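Local coordinates for dihydrolipoyl dehydrogenase (Elizabethkingia anophelis NUHP1, PDB 6UZI), which probably catalyses the NAD(+)-dependent reoxidation of dihydrolipoyl groups on lipoylated proteins, working through one bound FAD per subunit and a redox-active disulfide, at residues V122-F125 and I131-T134; I40-T45 and R282-G287; K412-L417 and D466-R471. One frame throughout, in Å; residues are numbered along the deposited sequence.

Interaction 1: V122-F125 and I131-T134; sequences VGSF and IKVT. With FAD (flavin-adenine dinucleotide), chain E.
Residues Val122 to Phe125 and Ile131 to Thr134 pair as the two arms of an antiparallel beta hairpin in the FAD-binding domain. Strand 122-125 is the outer arm, at the edge of a small mixed sheet within this chain. Val122 with Thr134 and Ser124 with Lys132 are the hydrogen-bonded pairs, and each closes a ring of two backbone bonds. The bond from Ser124 N to Lys132 O measures 2.9 Å and is fairly straight at 165°. Gly123 with Val133 and Phe125 with Ile131 are non-hydrogen-bonded pairs.

On the face that carries Phe125 and Ile131, these two side chains run alongside each other. Ile131 CG1 approaches Phe125 CD2 at 4.0 Å, oblique to the ring. Strands 14-17 and 148-150 pack against this pair. On the face with Ser124 and Thr134, one water joins three groups. It donates to Val122 O and is also hydrogen-bonded to Ser124 OG and Thr134 OG1.

Gly123 binds the adenine edge of FAD through its backbone N and O. The ring nitrogen N1A accepts from Gly123 N at 2.8 Å (171°), and the amino group N6A donates to Gly123 O at 2.9 Å.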
loop_
_atom_site.group_PDB
_atom_site.type_symbol
_atom_site.label_atom_id
_atom_site.label_comp_id
_atom_site.label_asym_id
_atom_site.label_seq_id
_atom_site.Cartn_x
_atom_site.Cartn_y
_atom_site.Cartn_z
ATOM N N VAL A 122 1.368 12.004 -37.730
ATOM C CA VAL A 122 1.452 13.320 -37.112
ATOM C C VAL A 122 0.187 14.094 -37.452
ATOM O O VAL A 122 -0.170 14.239 -38.626
ATOM C CB VAL A 122 2.709 14.071 -37.574
ATOM C CG1 VAL A 122 2.659 15.527 -37.133
ATOM C CG2 VAL A 122 3.943 13.399 -37.016
ATOM N N GLY A 123 -0.507 14.563 -36.420
ATOM C CA GLY A 123 -1.684 15.384 -36.607
ATOM C C GLY A 123 -1.359 16.862 -36.563
ATOM O O GLY A 123 -0.778 17.342 -35.583
ATOM N N SER A 124 -1.700 17.589 -37.621
ATOM C CA SER A 124 -1.517 19.033 -37.660
ATOM C C SER A 124 -2.834 19.673 -38.075
ATOM O O SER A 124 -3.571 19.123 -38.901
ATOM C CB SER A 124 -0.383 19.459 -38.621
ATOM O OG SER A 124 -0.550 18.907 -39.922
ATOM N N PHE A 125 -3.122 20.836 -37.496
ATOM C CA PHE A 125 -4.348 21.556 -37.807
ATOM C C PHE A 125 -4.253 22.201 -39.186
ATOM O O PHE A 125 -3.250 22.845 -39.517
ATOM C CB PHE A 125 -4.612 22.642 -36.760
ATOM C CG PHE A 125 -5.159 22.131 -35.466
ATOM C CD1 PHE A 125 -4.368 22.116 -34.330
ATOM C CD2 PHE A 125 -6.466 21.681 -35.375
ATOM C CE1 PHE A 125 -4.862 21.651 -33.127
ATOM C CE2 PHE A 125 -6.972 21.211 -34.175
ATOM C CZ PHE A 125 -6.168 21.196 -33.048
ATOM N N ILE A 131 -7.970 18.445 -39.733
ATOM C CA ILE A 131 -6.696 17.982 -39.199
ATOM C C ILE A 131 -6.029 17.108 -40.253
ATOM O O ILE A 131 -6.644 16.158 -40.754
ATOM C CB ILE A 131 -6.880 17.193 -37.888
ATOM C CG1 ILE A 131 -7.507 18.073 -36.801
ATOM C CG2 ILE A 131 -5.548 16.637 -37.408
ATOM C CD1 ILE A 131 -8.253 17.288 -35.715
ATOM N N LYS A 132 -4.782 17.435 -40.599
ATOM C CA LYS A 132 -3.995 16.627 -41.522
ATOM C C LYS A 132 -3.231 15.569 -40.741
ATOM O O LYS A 132 -2.613 15.874 -39.716
ATOM C CB LYS A 132 -3.021 17.494 -42.321
ATOM C CG LYS A 132 -2.167 16.709 -43.315
ATOM C CD LYS A 132 -0.845 17.410 -43.623
ATOM C CE LYS A 132 -0.985 18.496 -44.687
ATOM N NZ LYS A 132 0.258 19.322 -44.801
ATOM N N VAL A 133 -3.277 14.330 -41.227
ATOM C CA VAL A 133 -2.594 13.202 -40.598
ATOM C C VAL A 133 -1.547 12.690 -41.578
ATOM O O VAL A 133 -1.886 12.066 -42.594
ATOM C CB VAL A 133 -3.569 12.084 -40.196
ATOM C CG1 VAL A 133 -2.825 10.946 -39.502
ATOM C CG2 VAL A 133 -4.683 12.632 -39.314
ATOM N N THR A 134 -0.277 12.939 -41.275
ATOM C CA THR A 134 0.825 12.557 -42.147
ATOM C C THR A 134 1.451 11.258 -41.652
ATOM O O THR A 134 1.945 11.194 -40.522
ATOM C CB THR A 134 1.873 13.665 -42.217
ATOM O OG1 THR A 134 1.230 14.914 -42.494
ATOM C CG2 THR A 134 2.863 13.372 -43.316
HETATM P PA FAD E . 2.229 12.273 -23.255
HETATM O O1A FAD E . 2.251 11.040 -22.432
HETATM O O2A FAD E . 3.500 13.079 -22.969
HETATM O O5B FAD E . 2.298 11.858 -24.795
HETATM C C5B FAD E . 1.442 12.560 -25.712
HETATM C C4B FAD E . 1.535 11.874 -27.050
HETATM O O4B FAD E . 1.238 12.812 -28.099
HETATM C C3B FAD E . 2.896 11.252 -27.400
HETATM O O3B FAD E . 2.741 9.845 -27.519
HETATM C C2B FAD E . 3.252 11.869 -28.765
HETATM O O2B FAD E . 3.837 10.923 -29.655
HETATM C C1B FAD E . 1.896 12.363 -29.259
HETATM N N9A FAD E . 1.948 13.481 -30.188
HETATM C C8A FAD E . 2.543 14.701 -29.982
HETATM N N7A FAD E . 2.383 15.547 -30.968
HETATM C C5A FAD E . 1.630 14.837 -31.896
HETATM C C6A FAD E . 1.120 15.174 -33.160
HETATM N N6A FAD E . 1.256 16.380 -33.721
HETATM N N1A FAD E . 0.425 14.228 -33.830
HETATM C C2A FAD E . 0.256 13.031 -33.258
HETATM N N3A FAD E . 0.683 12.600 -32.068
HETATM C C4A FAD E . 1.368 13.559 -31.427
HETATM N N1 FAD E . 4.095 10.701 -14.279
HETATM C C2 FAD E . 3.439 10.141 -13.233
HETATM O O2 FAD E . 2.305 10.503 -12.923
HETATM N N3 FAD E . 4.042 9.131 -12.504
HETATM C C4 FAD E . 5.298 8.601 -12.735
HETATM O O4 FAD E . 5.732 7.693 -12.028
HETATM C C4X FAD E . 5.985 9.196 -13.848
HETATM N N5 FAD E . 7.162 8.737 -14.163
HETATM C C5X FAD E . 7.789 9.280 -15.275
HETATM C C6 FAD E . 9.023 8.761 -15.662
HETATM C C7 FAD E . 9.666 9.220 -16.806
HETATM C C7M FAD E . 10.990 8.619 -17.202
HETATM C C8 FAD E . 9.064 10.227 -17.583
HETATM C C8M FAD E . 9.702 10.703 -18.864
HETATM C C9 FAD E . 7.844 10.763 -17.187
HETATM C C9A FAD E . 7.200 10.296 -16.046
HETATM N N10 FAD E . 5.936 10.776 -15.656
HETATM C C10 FAD E . 5.301 10.244 -14.567
HETATM C "C1'" FAD E . 5.263 11.826 -16.429
HETATM C "C2'" FAD E . 4.223 11.261 -17.388
HETATM O "O2'" FAD E . 4.849 10.558 -18.463
HETATM C "C3'" FAD E . 3.311 12.361 -17.933
HETATM O "O3'" FAD E . 2.916 13.225 -16.876
HETATM C "C4'" FAD E . 2.064 11.806 -18.622
HETATM O "O4'" FAD E . 2.484 10.854 -19.601
HETATM C "C5'" FAD E . 1.193 12.881 -19.237
HETATM O "O5'" FAD E . 0.931 12.433 -20.580
HETATM P P FAD E . -0.050 13.183 -21.641
HETATM O O1P FAD E . -1.278 12.434 -22.010
HETATM O O2P FAD E . -0.356 14.622 -21.282
HETATM O O3P FAD E . 0.988 13.201 -22.858
HETATM O O HOH W 1 0.137 16.275 -40.329
#

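Interaction 2: I40-T45 and R282-G287; sequences IEKYST and RPYTDG. With FAD (flavin-adenine dinucleotide), chain E.
The backbones behind Lys42 and Tyr284 stay well apart; the closest CA atoms of the two segments, those of Lys42 and Gly287, are 10.9 Å from each other. Lys42 follows the end of strand 37-41, and Tyr284 follows strand 281-283. Only their side chains span the distance. The two reach toward each other and meet at their polar ends, with Lys42 NZ 2.7 Å from Tyr284 OH. The amine sits at the edge of the tyrosine ring, near its plane.

This meeting point lies at the adenine of FAD. Lys42 turns its CG between the backbone N and the carbonyl carbon (chi1 52°), and this, with a bend at chi3, lets the chain pass over one face of the base. Along it, Lys42 CE is 3.6 Å from FAD C5A, while Lys42 CG is 3.5 Å from FAD N3A. Tyr284 meets the base with its ring edge: Tyr284 CE1 is 3.4 Å from FAD N7A, and N7A lies in the ring plane. One face of that ring has Asp286 N over its centre. Lys155 makes a cation-pi contact with the ring, and Thr152 OG1 bonds Tyr284 O.

Glu41 holds the adenosine ribose with both carboxylate oxygens. FAD O3B donates to Glu41 OE1 at 2.7 Å, and FAD O2B donates to Glu41 OE2. Tyr43 N also donates to Glu41 OE2, on the anti lone pair, and Ser19 OG bonds Glu41 OE1. These bonds probably help to set the turn of the carboxylate.

An acidic residue ending the second strand and gripping the ribose hydroxyls is the hallmark of a Rossmann-type dinucleotide-binding fold. The GxGxxG turn of Gly18, Gly20 and Gly23 fits the same motif.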
loop_
_atom_site.group_PDB
_atom_site.type_symbol
_atom_site.label_atom_id
_atom_site.label_comp_id
_atom_site.label_asym_id
_atom_site.label_seq_id
_atom_site.Cartn_x
_atom_site.Cartn_y
_atom_site.Cartn_z
ATOM N N ILE A 40 -5.172 10.137 -32.693
ATOM C CA ILE A 40 -4.054 10.210 -33.622
ATOM C C ILE A 40 -2.762 10.124 -32.819
ATOM O O ILE A 40 -2.608 10.824 -31.812
ATOM C CB ILE A 40 -4.113 11.503 -34.454
ATOM C CG1 ILE A 40 -5.437 11.572 -35.220
ATOM C CG2 ILE A 40 -2.943 11.579 -35.429
ATOM C CD1 ILE A 40 -5.815 12.950 -35.674
ATOM N N GLU A 41 -1.843 9.263 -33.259
ATOM C CA GLU A 41 -0.548 9.082 -32.611
ATOM C C GLU A 41 0.564 8.972 -33.643
ATOM O O GLU A 41 0.470 8.170 -34.578
ATOM C CB GLU A 41 -0.531 7.839 -31.722
ATOM C CG GLU A 41 0.851 7.542 -31.153
ATOM C CD GLU A 41 1.460 8.736 -30.430
ATOM O OE1 GLU A 41 0.893 9.191 -29.409
ATOM O OE2 GLU A 41 2.508 9.223 -30.897
ATOM N N LYS A 42 1.620 9.774 -33.456
ATOM C CA LYS A 42 2.784 9.763 -34.342
ATOM C C LYS A 42 3.722 8.595 -34.053
ATOM O O LYS A 42 4.422 8.130 -34.961
ATOM C CB LYS A 42 3.555 11.076 -34.202
ATOM C CG LYS A 42 3.887 11.415 -32.756
ATOM C CD LYS A 42 5.081 12.328 -32.635
ATOM C CE LYS A 42 4.784 13.667 -33.248
ATOM N NZ LYS A 42 5.924 14.606 -33.080
ATOM N N TYR A 43 3.746 8.116 -32.811
ATOM C CA TYR A 43 4.587 6.996 -32.421
ATOM C C TYR A 43 4.077 5.701 -33.044
ATOM O O TYR A 43 2.924 5.591 -33.469
ATOM C CB TYR A 43 4.622 6.862 -30.897
ATOM C CG TYR A 43 5.863 6.209 -30.330
ATOM C CD1 TYR A 43 5.789 4.954 -29.730
ATOM C CD2 TYR A 43 7.103 6.829 -30.396
ATOM C CE1 TYR A 43 6.908 4.334 -29.207
ATOM C CE2 TYR A 43 8.239 6.214 -29.874
ATOM C CZ TYR A 43 8.132 4.963 -29.280
ATOM O OH TYR A 43 9.248 4.340 -28.761
ATOM N N SER A 44 4.971 4.712 -33.109
ATOM C CA SER A 44 4.598 3.418 -33.669
ATOM C C SER A 44 3.538 2.736 -32.817
ATOM O O SER A 44 2.721 1.966 -33.336
ATOM C CB SER A 44 5.830 2.525 -33.810
ATOM O OG SER A 44 6.398 2.251 -32.542
ATOM N N THR A 45 3.542 2.990 -31.512
ATOM C CA THR A 45 2.580 2.389 -30.607
ATOM C C THR A 45 1.884 3.468 -29.784
ATOM O O THR A 45 2.351 4.604 -29.674
ATOM C CB THR A 45 3.260 1.380 -29.676
ATOM O OG1 THR A 45 4.262 2.048 -28.906
ATOM C CG2 THR A 45 3.915 0.271 -30.486
ATOM N N ARG A 282 9.093 19.697 -20.701
ATOM C CA ARG A 282 8.674 20.852 -21.461
ATOM C C ARG A 282 7.446 20.501 -22.295
ATOM O O ARG A 282 7.438 19.447 -22.947
ATOM C CB ARG A 282 9.875 21.248 -22.356
ATOM C CG ARG A 282 9.788 22.469 -23.223
ATOM C CD ARG A 282 10.841 22.325 -24.334
ATOM N NE ARG A 282 10.617 21.098 -25.107
ATOM C CZ ARG A 282 10.182 21.058 -26.368
ATOM N NH1 ARG A 282 9.997 19.891 -26.971
ATOM N NH2 ARG A 282 9.946 22.181 -27.036
ATOM N N PRO A 283 6.414 21.352 -22.342
ATOM C CA PRO A 283 5.231 21.025 -23.155
ATOM C C PRO A 283 5.602 20.919 -24.625
ATOM O O PRO A 283 6.445 21.663 -25.125
ATOM C CB PRO A 283 4.273 22.190 -22.884
ATOM C CG PRO A 283 5.154 23.307 -22.457
ATOM C CD PRO A 283 6.272 22.659 -21.681
ATOM N N TYR A 284 4.970 19.974 -25.316
ATOM C CA TYR A 284 5.319 19.648 -26.691
ATOM C C TYR A 284 4.190 20.069 -27.621
ATOM O O TYR A 284 3.050 19.620 -27.460
ATOM C CB TYR A 284 5.609 18.153 -26.835
ATOM C CG TYR A 284 6.034 17.757 -28.233
ATOM C CD1 TYR A 284 5.148 17.145 -29.106
ATOM C CD2 TYR A 284 7.323 18.016 -28.687
ATOM C CE1 TYR A 284 5.535 16.794 -30.382
ATOM C CE2 TYR A 284 7.715 17.667 -29.960
ATOM C CZ TYR A 284 6.818 17.056 -30.803
ATOM O OH TYR A 284 7.199 16.706 -32.080
ATOM N N THR A 285 4.506 20.949 -28.578
ATOM C CA THR A 285 3.536 21.376 -29.579
ATOM C C THR A 285 4.122 21.435 -30.991
ATOM O O THR A 285 3.445 21.931 -31.901
ATOM C CB THR A 285 2.937 22.742 -29.210
ATOM O OG1 THR A 285 3.983 23.638 -28.814
ATOM C CG2 THR A 285 1.946 22.595 -28.062
ATOM N N ASP A 286 5.339 20.934 -31.210
ATOM C CA ASP A 286 5.982 21.052 -32.514
ATOM C C ASP A 286 5.152 20.356 -33.580
ATOM O O ASP A 286 4.731 19.208 -33.402
ATOM C CB ASP A 286 7.386 20.440 -32.484
ATOM C CG ASP A 286 8.367 21.252 -31.664
ATOM O OD1 ASP A 286 8.016 22.382 -31.271
ATOM O OD2 ASP A 286 9.485 20.753 -31.408
ATOM N N GLY A 287 4.916 21.057 -34.690
ATOM C CA GLY A 287 4.250 20.480 -35.842
ATOM C C GLY A 287 2.755 20.322 -35.722
ATOM O O GLY A 287 2.141 19.728 -36.616
HETATM P PA FAD E . 2.229 12.273 -23.255
HETATM O O1A FAD E . 2.251 11.040 -22.432
HETATM O O2A FAD E . 3.500 13.079 -22.969
HETATM O O5B FAD E . 2.298 11.858 -24.795
HETATM C C5B FAD E . 1.442 12.560 -25.712
HETATM C C4B FAD E . 1.535 11.874 -27.050
HETATM O O4B FAD E . 1.238 12.812 -28.099
HETATM C C3B FAD E . 2.896 11.252 -27.400
HETATM O O3B FAD E . 2.741 9.845 -27.519
HETATM C C2B FAD E . 3.252 11.869 -28.765
HETATM O O2B FAD E . 3.837 10.923 -29.655
HETATM C C1B FAD E . 1.896 12.363 -29.259
HETATM N N9A FAD E . 1.948 13.481 -30.188
HETATM C C8A FAD E . 2.543 14.701 -29.982
HETATM N N7A FAD E . 2.383 15.547 -30.968
HETATM C C5A FAD E . 1.630 14.837 -31.896
HETATM C C6A FAD E . 1.120 15.174 -33.160
HETATM N N6A FAD E . 1.256 16.380 -33.721
HETATM N N1A FAD E . 0.425 14.228 -33.830
HETATM C C2A FAD E . 0.256 13.031 -33.258
HETATM N N3A FAD E . 0.683 12.600 -32.068
HETATM C C4A FAD E . 1.368 13.559 -31.427
HETATM N N1 FAD E . 4.095 10.701 -14.279
HETATM C C2 FAD E . 3.439 10.141 -13.233
HETATM O O2 FAD E . 2.305 10.503 -12.923
HETATM N N3 FAD E . 4.042 9.131 -12.504
HETATM C C4 FAD E . 5.298 8.601 -12.735
HETATM O O4 FAD E . 5.732 7.693 -12.028
HETATM C C4X FAD E . 5.985 9.196 -13.848
HETATM N N5 FAD E . 7.162 8.737 -14.163
HETATM C C5X FAD E . 7.789 9.280 -15.275
HETATM C C6 FAD E . 9.023 8.761 -15.662
HETATM C C7 FAD E . 9.666 9.220 -16.806
HETATM C C7M FAD E . 10.990 8.619 -17.202
HETATM C C8 FAD E . 9.064 10.227 -17.583
HETATM C C8M FAD E . 9.702 10.703 -18.864
HETATM C C9 FAD E . 7.844 10.763 -17.187
HETATM C C9A FAD E . 7.200 10.296 -16.046
HETATM N N10 FAD E . 5.936 10.776 -15.656
HETATM C C10 FAD E . 5.301 10.244 -14.567
HETATM C "C1'" FAD E . 5.263 11.826 -16.429
HETATM C "C2'" FAD E . 4.223 11.261 -17.388
HETATM O "O2'" FAD E . 4.849 10.558 -18.463
HETATM C "C3'" FAD E . 3.311 12.361 -17.933
HETATM O "O3'" FAD E . 2.916 13.225 -16.876
HETATM C "C4'" FAD E . 2.064 11.806 -18.622
HETATM O "O4'" FAD E . 2.484 10.854 -19.601
HETATM C "C5'" FAD E . 1.193 12.881 -19.237
HETATM O "O5'" FAD E . 0.931 12.433 -20.580
HETATM P P FAD E . -0.050 13.183 -21.641
HETATM O O1P FAD E . -1.278 12.434 -22.010
HETATM O O2P FAD E . -0.356 14.622 -21.282
HETATM O O3P FAD E . 0.988 13.201 -22.858
#

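Interaction 3: K412-L417 and D466-R471; sequences KTDEIL and DATGKR
Asp414 and Thr468 join a hairpin turn to the end of a helix. The one hydrogen bond between the segments runs from Thr468 OG1 to Asp414 OD2, at 2.9 Å. The hydroxyl comes to the syn side of the carboxylate but stands 35° out of its plane. Thr468 puts OG1 anti to its backbone N (chi1 -167°), which turns the hydroxyl to the aspartate.

Charge adds a second tie. Asp414 OD1 forms a salt bridge with Lys383, and the same lysine NZ makes weak hydrogen bonds to Ala467 O and Thr468 O. Asp414 OD2 also accepts from Glu444 N, so both carboxylate oxygens are engaged.

Van der Waals contact between the segments is slight. Asp414 OD1 lies 3.7 Å from Thr468 CA, and Asp414 OD2 is equally far from Thr468 CB. Thr468 also packs on Ala443 and Glu444 of helix 443-447. Further along the chain, Arg471 packs on Glu341 of the second subunit.

The contact belongs to the C-terminal dimerisation domain of this reductase family: the turn linking antiparallel strands 404-410 and 416-423 rests against the C-terminal end of helix 458-469.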
loop_
_atom_site.group_PDB
_atom_site.type_symbol
_atom_site.label_atom_id
_atom_site.label_comp_id
_atom_site.label_asym_id
_atom_site.label_seq_id
_atom_site.Cartn_x
_atom_site.Cartn_y
_atom_site.Cartn_z
ATOM N N LYS A 412 -7.960 25.886 14.140
ATOM C CA LYS A 412 -9.267 26.164 14.729
ATOM C C LYS A 412 -10.256 25.032 14.459
ATOM O O LYS A 412 -10.983 24.613 15.364
ATOM C CB LYS A 412 -9.812 27.503 14.217
ATOM N N THR A 413 -10.319 24.534 13.221
ATOM C CA THR A 413 -11.341 23.563 12.854
ATOM C C THR A 413 -10.851 22.121 12.841
ATOM O O THR A 413 -11.681 21.211 12.742
ATOM C CB THR A 413 -11.937 23.897 11.481
ATOM O OG1 THR A 413 -10.980 23.599 10.454
ATOM C CG2 THR A 413 -12.334 25.353 11.419
ATOM N N ASP A 414 -9.538 21.891 12.927
ATOM C CA ASP A 414 -8.899 20.573 12.882
ATOM C C ASP A 414 -8.984 19.922 11.505
ATOM O O ASP A 414 -8.602 18.750 11.347
ATOM C CB ASP A 414 -9.475 19.627 13.952
ATOM C CG ASP A 414 -8.532 18.475 14.297
ATOM O OD1 ASP A 414 -7.297 18.674 14.256
ATOM O OD2 ASP A 414 -9.024 17.377 14.636
ATOM N N GLU A 415 -9.459 20.646 10.494
ATOM C CA GLU A 415 -9.549 20.074 9.160
ATOM C C GLU A 415 -8.156 19.833 8.600
ATOM O O GLU A 415 -7.290 20.711 8.651
ATOM C CB GLU A 415 -10.336 20.996 8.235
ATOM C CG GLU A 415 -10.407 20.509 6.801
ATOM C CD GLU A 415 -11.229 21.424 5.907
ATOM O OE1 GLU A 415 -11.748 22.451 6.401
ATOM O OE2 GLU A 415 -11.387 21.093 4.713
ATOM N N ILE A 416 -7.951 18.637 8.051
ATOM C CA ILE A 416 -6.678 18.291 7.438
ATOM C C ILE A 416 -6.463 19.135 6.191
ATOM O O ILE A 416 -7.300 19.152 5.278
ATOM C CB ILE A 416 -6.643 16.794 7.102
ATOM C CG1 ILE A 416 -6.626 15.957 8.384
ATOM C CG2 ILE A 416 -5.469 16.482 6.187
ATOM C CD1 ILE A 416 -6.660 14.477 8.139
ATOM N N LEU A 417 -5.327 19.834 6.141
ATOM C CA LEU A 417 -4.992 20.683 5.005
ATOM C C LEU A 417 -3.929 20.088 4.085
ATOM O O LEU A 417 -3.840 20.503 2.926
ATOM C CB LEU A 417 -4.528 22.059 5.503
ATOM C CG LEU A 417 -5.507 22.832 6.390
ATOM C CD1 LEU A 417 -4.885 24.137 6.829
ATOM C CD2 LEU A 417 -6.805 23.108 5.654
ATOM N N ASP A 466 -1.542 12.636 16.727
ATOM C CA ASP A 466 -0.575 13.650 17.134
ATOM C C ASP A 466 -1.026 15.045 16.723
ATOM O O ASP A 466 -0.865 16.007 17.483
ATOM C CB ASP A 466 0.792 13.325 16.531
ATOM C CG ASP A 466 1.877 14.231 17.039
ATOM O OD1 ASP A 466 2.044 14.342 18.272
ATOM O OD2 ASP A 466 2.551 14.851 16.191
ATOM N N ALA A 467 -1.609 15.170 15.531
ATOM C CA ALA A 467 -2.039 16.477 15.054
ATOM C C ALA A 467 -3.263 16.965 15.816
ATOM O O ALA A 467 -3.353 18.147 16.166
ATOM C CB ALA A 467 -2.331 16.415 13.557
ATOM N N THR A 468 -4.210 16.072 16.094
ATOM C CA THR A 468 -5.471 16.521 16.665
ATOM C C THR A 468 -5.294 16.981 18.108
ATOM O O THR A 468 -5.967 17.921 18.547
ATOM C CB THR A 468 -6.534 15.420 16.544
ATOM O OG1 THR A 468 -7.828 15.959 16.834
ATOM C CG2 THR A 468 -6.259 14.249 17.477
ATOM N N GLY A 469 -4.402 16.344 18.863
ATOM C CA GLY A 469 -4.247 16.723 20.255
ATOM C C GLY A 469 -2.997 16.215 20.944
ATOM O O GLY A 469 -2.985 16.074 22.170
ATOM N N LYS A 470 -1.942 15.956 20.174
ATOM C CA LYS A 470 -0.680 15.442 20.711
ATOM C C LYS A 470 -0.915 14.230 21.606
ATOM O O LYS A 470 -0.333 14.109 22.684
ATOM C CB LYS A 470 0.100 16.513 21.473
ATOM C CG LYS A 470 0.539 17.726 20.683
ATOM C CD LYS A 470 1.633 18.465 21.454
ATOM C CE LYS A 470 2.040 19.764 20.777
ATOM N NZ LYS A 470 2.572 19.558 19.398
ATOM N N ARG A 471 -1.793 13.330 21.168
ATOM C CA ARG A 471 -2.165 12.186 21.990
ATOM C C ARG A 471 -2.054 10.893 21.202
ATOM O O ARG A 471 -2.906 10.005 21.304
ATOM C CB ARG A 471 -3.568 12.360 22.563
ATOM C CG ARG A 471 -4.633 12.719 21.547
ATOM C CD ARG A 471 -5.984 12.705 22.209
ATOM N NE ARG A 471 -7.069 12.926 21.264
ATOM C CZ ARG A 471 -7.823 11.952 20.765
ATOM N NH1 ARG A 471 -8.800 12.240 19.918
ATOM N NH2 ARG A 471 -7.602 10.689 21.114
#

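How the interactions relate
Interactions 1 and 2 are neighbours, with centres about 11 Å apart, and both touch the adenosine half of FAD. Residues 122-125 and 131-134 lie within the chain between the two segments of interaction 2. They touch directly: Ile40 of strand 37-41 packs on Val133 of the hairpin, and Lys42 on Val122. Interaction 1 bonds the adenine edge; interaction 2 contacts a face and N7A of the base and holds the ribose. Interaction 3 comes later, in the dimerisation domain. Its centre is about 54 Å from that of interaction 1 and 46 Å from that of interaction 2, across the chain's centre. The adenosine end of the FAD site thus lies far from this part of the dimerisation domain.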